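Local coordinates for protein 3-deoxy-D-manno-octulosonate 8-phosphate phosphatase KdsC (Xanthomonas campestris pv. campestris, PDB 4NAV) that probably hydrolyses 3-deoxy-D-manno-octulosonate 8-phosphate to KDO and inorganic phosphate, with magnesium as cofactor, in lipopolysaccharide biosynthesis, at residues 118-123 against 140-145; 23-28 against 112-117; 30-35 against 46-51. All coordinates share one frame; numbering follows the deposited sequence.

Interaction 1 of 3, residues 118-123 against 140-145; sequences DDLPDL and PWIAER
Ile142 reaches from helix 140-143 onto the backbone of the turn at Asp118, Asp119 and Leu120. Ile142 CD1 lies 3.4 Å from Asp119 C and nearly as close to the amide N of Leu120. The branch that does this, CG1, stands anti to the carbonyl carbon of Ile142 (chi1 -88°). The other branch, CG2, lies beside Asp118 O. Leu123 and Ile142 run past each other in opposite directions, with Leu123 CG 4.1 Å from Ile142 CD1. Leu120 brings both methyls to one corner of the Trp141 indole, and Leu120 CD2 sits 4.1 Å from Trp141 CE3. No hydrogen bond joins the two segments.

The 118-123 segment follows strand 113-116 and is probably part of the active site of a HAD-type phosphatase. Asp118 is a predicted magnesium ligand and lies close to Asp26.

The polar bonds described here stay within each segment. Asp122 OD2 takes two amides. Asp119 N meets the anti lone pair of Asp122 OD2 at 3.2 Å, and Asp118 N reaches Asp122 OD2 at 3.0 Å from above the carboxylate plane. This holds the turn closed. Asp122 OD1 forms a salt bridge with Lys95. On the helix side, Arg145 NE donates to Trp141 O at 2.8 Å. The bond is almost straight (177°), and the oxygen lies in the guanidinium plane. Arg145 NH2 adds a salt bridge to Glu144 OE1 at 2.7 Å.

The second subunit meets both segments. Its Arg160 forms a salt bridge with Asp119 OD2, and the ring of its Tyr3 meets Trp141 edge-to-face.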
# COMPACT_ATOMS: atom_id res chain seq x y z
N ASP A 118 -19.23 3.55 -1.06
CA ASP A 118 -18.50 3.82 0.19
C ASP A 118 -18.73 5.21 0.81
O ASP A 118 -18.37 5.41 1.96
CB ASP A 118 -17.00 3.65 -0.04
CG ASP A 118 -16.42 4.70 -0.96
OD1 ASP A 118 -16.93 4.89 -2.09
OD2 ASP A 118 -15.44 5.36 -0.52
N ASP A 119 -19.32 6.15 0.06
CA ASP A 119 -19.43 7.56 0.51
C ASP A 119 -20.69 8.26 -0.01
O ASP A 119 -21.45 7.70 -0.80
CB ASP A 119 -18.16 8.34 0.10
CG ASP A 119 -17.84 9.51 1.03
OD1 ASP A 119 -18.57 9.73 2.04
OD2 ASP A 119 -16.85 10.24 0.75
N LEU A 120 -20.89 9.50 0.42
CA LEU A 120 -22.08 10.27 0.16
C LEU A 120 -22.62 10.25 -1.25
O LEU A 120 -23.83 10.10 -1.43
CB LEU A 120 -21.85 11.71 0.56
CG LEU A 120 -21.63 11.89 2.06
CD1 LEU A 120 -20.95 13.20 2.37
CD2 LEU A 120 -22.96 11.76 2.80
N PRO A 121 -21.76 10.41 -2.27
CA PRO A 121 -22.39 10.40 -3.61
C PRO A 121 -23.14 9.09 -3.97
O PRO A 121 -24.02 9.13 -4.83
CB PRO A 121 -21.22 10.67 -4.56
CG PRO A 121 -20.11 11.20 -3.68
CD PRO A 121 -20.30 10.50 -2.36
N ASP A 122 -22.83 7.98 -3.30
CA ASP A 122 -23.50 6.70 -3.52
C ASP A 122 -24.84 6.57 -2.77
O ASP A 122 -25.64 5.67 -3.03
CB ASP A 122 -22.59 5.55 -3.12
CG ASP A 122 -21.21 5.64 -3.75
OD1 ASP A 122 -21.09 5.66 -4.99
OD2 ASP A 122 -20.22 5.69 -2.99
N LEU A 123 -25.10 7.49 -1.86
CA LEU A 123 -26.19 7.32 -0.94
C LEU A 123 -27.57 7.29 -1.60
O LEU A 123 -28.43 6.52 -1.19
CB LEU A 123 -26.13 8.40 0.13
CG LEU A 123 -26.32 8.11 1.63
CD1 LEU A 123 -27.20 9.13 2.36
CD2 LEU A 123 -26.84 6.71 1.81
N PRO A 140 -18.66 6.24 7.86
CA PRO A 140 -19.71 5.89 8.83
C PRO A 140 -21.13 6.36 8.45
O PRO A 140 -22.09 5.65 8.75
CB PRO A 140 -19.28 6.59 10.12
CG PRO A 140 -17.83 6.81 9.97
CD PRO A 140 -17.54 6.95 8.51
N TRP A 141 -21.25 7.51 7.82
CA TRP A 141 -22.57 7.94 7.34
C TRP A 141 -23.24 6.98 6.37
O TRP A 141 -24.46 6.93 6.33
CB TRP A 141 -22.54 9.33 6.73
CG TRP A 141 -22.31 10.38 7.71
CD1 TRP A 141 -22.74 10.41 9.03
CD2 TRP A 141 -21.63 11.60 7.49
NE1 TRP A 141 -22.32 11.57 9.63
CE2 TRP A 141 -21.64 12.32 8.71
CE3 TRP A 141 -21.01 12.17 6.39
CZ2 TRP A 141 -21.05 13.55 8.85
CZ3 TRP A 141 -20.40 13.42 6.53
CH2 TRP A 141 -20.44 14.10 7.75
N ILE A 142 -22.43 6.23 5.62
CA ILE A 142 -22.92 5.22 4.69
C ILE A 142 -23.07 3.89 5.42
O ILE A 142 -24.12 3.23 5.30
CB ILE A 142 -21.96 5.08 3.48
CG1 ILE A 142 -22.33 6.08 2.37
CG2 ILE A 142 -22.02 3.68 2.87
CD1 ILE A 142 -22.43 7.52 2.82
N ALA A 143 -22.03 3.48 6.14
CA ALA A 143 -22.08 2.26 6.96
C ALA A 143 -23.38 2.17 7.78
O ALA A 143 -24.07 1.18 7.75
CB ALA A 143 -20.87 2.23 7.89
N GLU A 144 -23.70 3.25 8.50
CA GLU A 144 -24.89 3.38 9.32
C GLU A 144 -26.18 3.15 8.59
O GLU A 144 -27.20 2.88 9.22
CB GLU A 144 -25.04 4.83 9.74
CG GLU A 144 -24.48 5.24 11.07
CD GLU A 144 -24.87 6.67 11.33
OE1 GLU A 144 -25.08 7.42 10.37
OE2 GLU A 144 -24.98 7.06 12.49
N ARG A 145 -26.16 3.39 7.28
CA ARG A 145 -27.39 3.38 6.50
C ARG A 145 -27.52 2.15 5.61
O ARG A 145 -28.48 2.01 4.87
CB ARG A 145 -27.51 4.71 5.72
CG ARG A 145 -28.36 5.75 6.44
CD ARG A 145 -28.14 7.19 6.00
NE ARG A 145 -27.07 7.75 6.81
CZ ARG A 145 -27.20 8.65 7.79
NH1 ARG A 145 -28.37 9.18 8.12
NH2 ARG A 145 -26.12 9.03 8.44

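Interaction 2 of 3, residues 23-28 against 112-117; sequences ACFDVD and QVLFMG
Two neighbouring strands of the parallel sheet, 22-25 and 113-116, meet at the middle of the HAD-type core. Ala23, Cys24 and Phe25 pair with Leu114, Phe115 and Met116. Three backbone hydrogen bonds join them: Cys24 N to Leu114 O (2.8 Å), Met116 N to Cys24 O (3.0 Å) and Asp26 N to Met116 O (2.8 Å). In the last, the donor comes nearly along the C=O axis (178°).

One face of the sheet carries Ala23, Phe25, Leu114 and Met116. Here the extended Met116 side chain passes the Phe25 ring obliquely. Met116 SD is 3.7 Å from Phe25 CD1, a Met-aromatic contact. On the other face, Cys24 CB touches Phe115 CD1 at 3.6 Å. Cys24 O lies over one face of the Phe115 ring, toward its rim.

Asp26 sits just past the paired residues. Asp26 CB packs 3.8 Å from Gly117 CA. Asp26 OD1 forms a salt bridge with Lys95. Asp26 is a predicted magnesium ligand and Asp28 a predicted substrate ligand. With Thr30 they fit the DxDx(T/V) motif that follows a central strand in HAD phosphatases.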
# COMPACT_ATOMS: atom_id res chain seq x y z
N ALA A 23 -25.69 -5.62 -11.06
CA ALA A 23 -24.76 -5.31 -9.96
C ALA A 23 -23.98 -4.07 -10.33
O ALA A 23 -23.25 -4.06 -11.32
CB ALA A 23 -23.81 -6.47 -9.73
N CYS A 24 -24.13 -3.01 -9.53
CA CYS A 24 -23.47 -1.74 -9.82
C CYS A 24 -22.46 -1.46 -8.76
O CYS A 24 -22.70 -1.72 -7.59
CB CYS A 24 -24.47 -0.60 -9.83
SG CYS A 24 -25.81 -0.83 -11.00
N PHE A 25 -21.33 -0.87 -9.14
CA PHE A 25 -20.23 -0.63 -8.21
C PHE A 25 -19.69 0.77 -8.35
O PHE A 25 -19.29 1.17 -9.44
CB PHE A 25 -19.10 -1.60 -8.51
CG PHE A 25 -19.44 -3.03 -8.24
CD1 PHE A 25 -19.02 -3.65 -7.06
CD2 PHE A 25 -20.18 -3.74 -9.15
CE1 PHE A 25 -19.33 -4.97 -6.81
CE2 PHE A 25 -20.50 -5.06 -8.91
CZ PHE A 25 -20.08 -5.67 -7.74
N ASP A 26 -19.63 1.50 -7.24
CA ASP A 26 -18.81 2.70 -7.16
C ASP A 26 -17.38 2.31 -7.52
O ASP A 26 -17.00 1.15 -7.44
CB ASP A 26 -18.82 3.25 -5.73
CG ASP A 26 -18.19 4.63 -5.62
OD1 ASP A 26 -18.44 5.45 -6.55
OD2 ASP A 26 -17.45 4.89 -4.62
N VAL A 27 -16.57 3.27 -7.93
CA VAL A 27 -15.18 2.97 -8.24
C VAL A 27 -14.32 3.22 -6.98
O VAL A 27 -13.81 2.28 -6.36
CB VAL A 27 -14.70 3.80 -9.45
CG1 VAL A 27 -13.23 3.56 -9.73
CG2 VAL A 27 -15.52 3.43 -10.69
N ASP A 28 -14.14 4.49 -6.66
CA ASP A 28 -13.22 4.87 -5.61
C ASP A 28 -13.76 4.58 -4.26
O ASP A 28 -14.88 4.99 -3.90
CB ASP A 28 -12.87 6.33 -5.74
CG ASP A 28 -11.88 6.57 -6.85
OD1 ASP A 28 -10.68 6.14 -6.69
OD2 ASP A 28 -12.29 7.19 -7.84
N GLN A 112 -34.25 -5.73 -8.05
CA GLN A 112 -33.37 -6.70 -8.68
C GLN A 112 -31.95 -6.15 -8.85
O GLN A 112 -31.15 -6.69 -9.59
CB GLN A 112 -33.92 -7.10 -10.04
CG GLN A 112 -35.31 -7.71 -10.01
CD GLN A 112 -35.89 -7.88 -11.41
OE1 GLN A 112 -36.33 -6.90 -12.04
NE2 GLN A 112 -35.94 -9.11 -11.89
N VAL A 113 -31.64 -5.07 -8.14
CA VAL A 113 -30.39 -4.37 -8.30
C VAL A 113 -29.57 -4.38 -7.01
O VAL A 113 -30.11 -4.21 -5.91
CB VAL A 113 -30.64 -2.90 -8.66
CG1 VAL A 113 -29.34 -2.18 -8.94
CG2 VAL A 113 -31.57 -2.82 -9.86
N LEU A 114 -28.27 -4.58 -7.17
CA LEU A 114 -27.32 -4.50 -6.09
C LEU A 114 -26.46 -3.30 -6.33
O LEU A 114 -26.05 -3.05 -7.48
CB LEU A 114 -26.41 -5.71 -6.11
CG LEU A 114 -25.24 -5.67 -5.11
CD1 LEU A 114 -24.96 -7.10 -4.67
CD2 LEU A 114 -23.98 -5.01 -5.63
N PHE A 115 -26.15 -2.54 -5.28
CA PHE A 115 -25.26 -1.39 -5.42
C PHE A 115 -24.25 -1.38 -4.32
O PHE A 115 -24.61 -1.51 -3.14
CB PHE A 115 -26.04 -0.08 -5.39
CG PHE A 115 -25.25 1.10 -5.89
CD1 PHE A 115 -25.45 1.61 -7.17
CD2 PHE A 115 -24.31 1.68 -5.10
CE1 PHE A 115 -24.73 2.67 -7.64
CE2 PHE A 115 -23.55 2.73 -5.57
CZ PHE A 115 -23.77 3.24 -6.84
N MET A 116 -22.99 -1.22 -4.67
CA MET A 116 -21.95 -1.16 -3.69
C MET A 116 -21.25 0.18 -3.75
O MET A 116 -20.74 0.56 -4.81
CB MET A 116 -20.95 -2.24 -3.95
CG MET A 116 -19.90 -2.37 -2.88
SD MET A 116 -18.78 -3.67 -3.36
CE MET A 116 -17.99 -4.01 -1.79
N GLY A 117 -21.22 0.90 -2.63
CA GLY A 117 -20.57 2.21 -2.57
C GLY A 117 -19.99 2.47 -1.20
O GLY A 117 -20.24 1.72 -0.28

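Interaction 3 of 3, residues 30-35 against 46-51; sequences TLTDGR and KAFNVL
The Phe48 ring has Thr32 OG1 over one face, 4.2 Å above the plane and offset toward the rim. Leu31 CB touches the ring at Phe48 CD1, 3.9 Å away. The ring of Tyr38 of the third subunit meets Phe48 edge-to-face. The second flat group is the Arg35 guanidinium. Asp33 OD2 lies in its plane at the edge and takes a weak bond from Arg35 NE at 3.3 Å, part of a salt bridge. Arg35 NH1 makes a further salt bridge to Asp33 of the second subunit.

The one hydrogen bond across the segments runs from Thr32 OG1 to Ala47 O, at 3.3 Å. The hydroxyl sits well above the carbonyl plane, 62° out of it, and not on a lone pair. Thr32 OG1 stands anti to its own carbonyl carbon (chi1 -82°), which places it within reach of Ala47 O and over the Phe48 ring. Within 30-35, Asp33 OD1 accepts from Arg35 N at 3.1 Å, closing an Asx turn at Gly34. Past the strand, Asn49 is the N-cap of helix 50-61. Asn49 OD1 accepts from Asp52 N, and more weakly from Leu51 N.

Lys46 CB approaches Thr32 OG1, but its extended chain carries NZ away to a salt bridge with Asp28, a predicted substrate ligand. Lys46, Ala47 and Phe48 also pair antiparallel with a strand of the third subunit, so the sheet continues across the interface. With one off-plane hydrogen bond and one apolar side-chain pair across it, the contact probably relies little on polar bonding. The charges of Arg35 and Lys46 serve instead to bind Asp33 of the second subunit and Asp28.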
# COMPACT_ATOMS: atom_id res chain seq x y z
N THR A 30 -14.34 1.54 -3.32
CA THR A 30 -15.17 0.35 -3.42
C THR A 30 -14.43 -0.74 -4.20
O THR A 30 -14.20 -1.83 -3.66
CB THR A 30 -16.47 0.73 -4.12
OG1 THR A 30 -17.26 1.50 -3.21
CG2 THR A 30 -17.23 -0.48 -4.53
N LEU A 31 -14.00 -0.41 -5.42
CA LEU A 31 -13.00 -1.23 -6.15
C LEU A 31 -11.56 -0.76 -5.92
O LEU A 31 -10.62 -1.28 -6.52
CB LEU A 31 -13.28 -1.15 -7.65
CG LEU A 31 -14.70 -1.49 -8.04
CD1 LEU A 31 -14.91 -1.19 -9.51
CD2 LEU A 31 -14.99 -2.94 -7.74
N THR A 32 -11.40 0.24 -5.07
CA THR A 32 -10.14 0.96 -4.87
C THR A 32 -10.10 1.18 -3.38
O THR A 32 -11.13 1.17 -2.73
CB THR A 32 -10.21 2.27 -5.67
OG1 THR A 32 -9.86 1.99 -7.04
CG2 THR A 32 -9.33 3.35 -5.16
N ASP A 33 -8.91 1.36 -2.84
CA ASP A 33 -8.74 1.68 -1.40
C ASP A 33 -8.93 3.17 -1.08
O ASP A 33 -8.51 3.64 -0.01
CB ASP A 33 -7.36 1.22 -0.90
CG ASP A 33 -6.21 1.81 -1.71
OD1 ASP A 33 -6.45 2.65 -2.60
OD2 ASP A 33 -5.07 1.38 -1.48
N GLY A 34 -9.51 3.89 -2.03
CA GLY A 34 -9.76 5.30 -1.94
C GLY A 34 -8.61 6.18 -2.43
O GLY A 34 -8.72 7.41 -2.43
N ARG A 35 -7.49 5.58 -2.80
CA ARG A 35 -6.31 6.35 -3.17
C ARG A 35 -6.32 6.84 -4.62
O ARG A 35 -6.70 6.11 -5.51
CB ARG A 35 -5.04 5.52 -2.92
CG ARG A 35 -4.38 5.78 -1.60
CD ARG A 35 -3.22 4.84 -1.42
NE ARG A 35 -3.48 3.96 -0.28
CZ ARG A 35 -3.14 4.14 0.99
NH1 ARG A 35 -2.45 5.20 1.44
NH2 ARG A 35 -3.53 3.20 1.85
N LYS A 46 -5.31 4.91 -10.31
CA LYS A 46 -6.00 4.22 -9.21
C LYS A 46 -5.53 2.79 -9.21
O LYS A 46 -5.06 2.32 -10.22
CB LYS A 46 -7.52 4.24 -9.38
CG LYS A 46 -8.07 5.42 -10.18
CD LYS A 46 -9.59 5.50 -10.16
CE LYS A 46 -10.06 6.94 -10.28
NZ LYS A 46 -11.46 7.06 -10.79
N ALA A 47 -5.68 2.10 -8.09
CA ALA A 47 -5.36 0.69 -8.03
C ALA A 47 -6.61 -0.15 -7.90
O ALA A 47 -7.34 -0.07 -6.90
CB ALA A 47 -4.44 0.41 -6.88
N PHE A 48 -6.86 -0.98 -8.91
CA PHE A 48 -7.88 -2.02 -8.82
C PHE A 48 -7.21 -3.32 -8.38
O PHE A 48 -5.99 -3.36 -8.24
CB PHE A 48 -8.55 -2.22 -10.17
CG PHE A 48 -9.21 -0.98 -10.68
CD1 PHE A 48 -10.51 -0.69 -10.32
CD2 PHE A 48 -8.52 -0.08 -11.45
CE1 PHE A 48 -11.12 0.48 -10.77
CE2 PHE A 48 -9.11 1.09 -11.89
CZ PHE A 48 -10.42 1.37 -11.55
N ASN A 49 -8.02 -4.34 -8.12
CA ASN A 49 -7.58 -5.57 -7.49
C ASN A 49 -7.96 -6.76 -8.36
O ASN A 49 -9.10 -6.83 -8.78
CB ASN A 49 -8.28 -5.70 -6.15
CG ASN A 49 -7.97 -7.01 -5.45
OD1 ASN A 49 -8.52 -8.07 -5.80
ND2 ASN A 49 -7.16 -6.93 -4.39
N VAL A 50 -7.06 -7.72 -8.56
CA VAL A 50 -7.36 -8.83 -9.45
C VAL A 50 -8.40 -9.79 -8.93
O VAL A 50 -9.10 -10.38 -9.74
CB VAL A 50 -6.13 -9.67 -9.86
CG1 VAL A 50 -5.13 -8.78 -10.61
CG2 VAL A 50 -5.50 -10.36 -8.65
N LEU A 51 -8.50 -9.97 -7.61
CA LEU A 51 -9.58 -10.79 -7.05
C LEU A 51 -10.92 -10.17 -7.34
O LEU A 51 -11.87 -10.85 -7.72
CB LEU A 51 -9.46 -10.98 -5.56
CG LEU A 51 -8.16 -11.63 -5.06
CD1 LEU A 51 -8.18 -11.77 -3.52
CD2 LEU A 51 -7.87 -12.98 -5.73

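All three contacts are largely buried, but interaction 2 lies nearest the centre of the chain. Interactions 1 and 3 lie further out and touch neighbouring subunits more widely than interaction 2. Interaction 2 is held by regular backbone bonds between strands. Interaction 1 is apolar across its segments, and interaction 3 adds one hydroxyl bond to apolar packing. They come together at the predicted magnesium and substrate site. Asp118 of interaction 1 and Asp26 of interaction 2, both predicted magnesium ligands, meet here. Asp28 OD2 and Lys46 NZ, 3.1 Å apart, tie interaction 2 to interaction 3. Segment 30-35 follows 23-28 after one residue, and 118-123 continues the chain directly from 112-117.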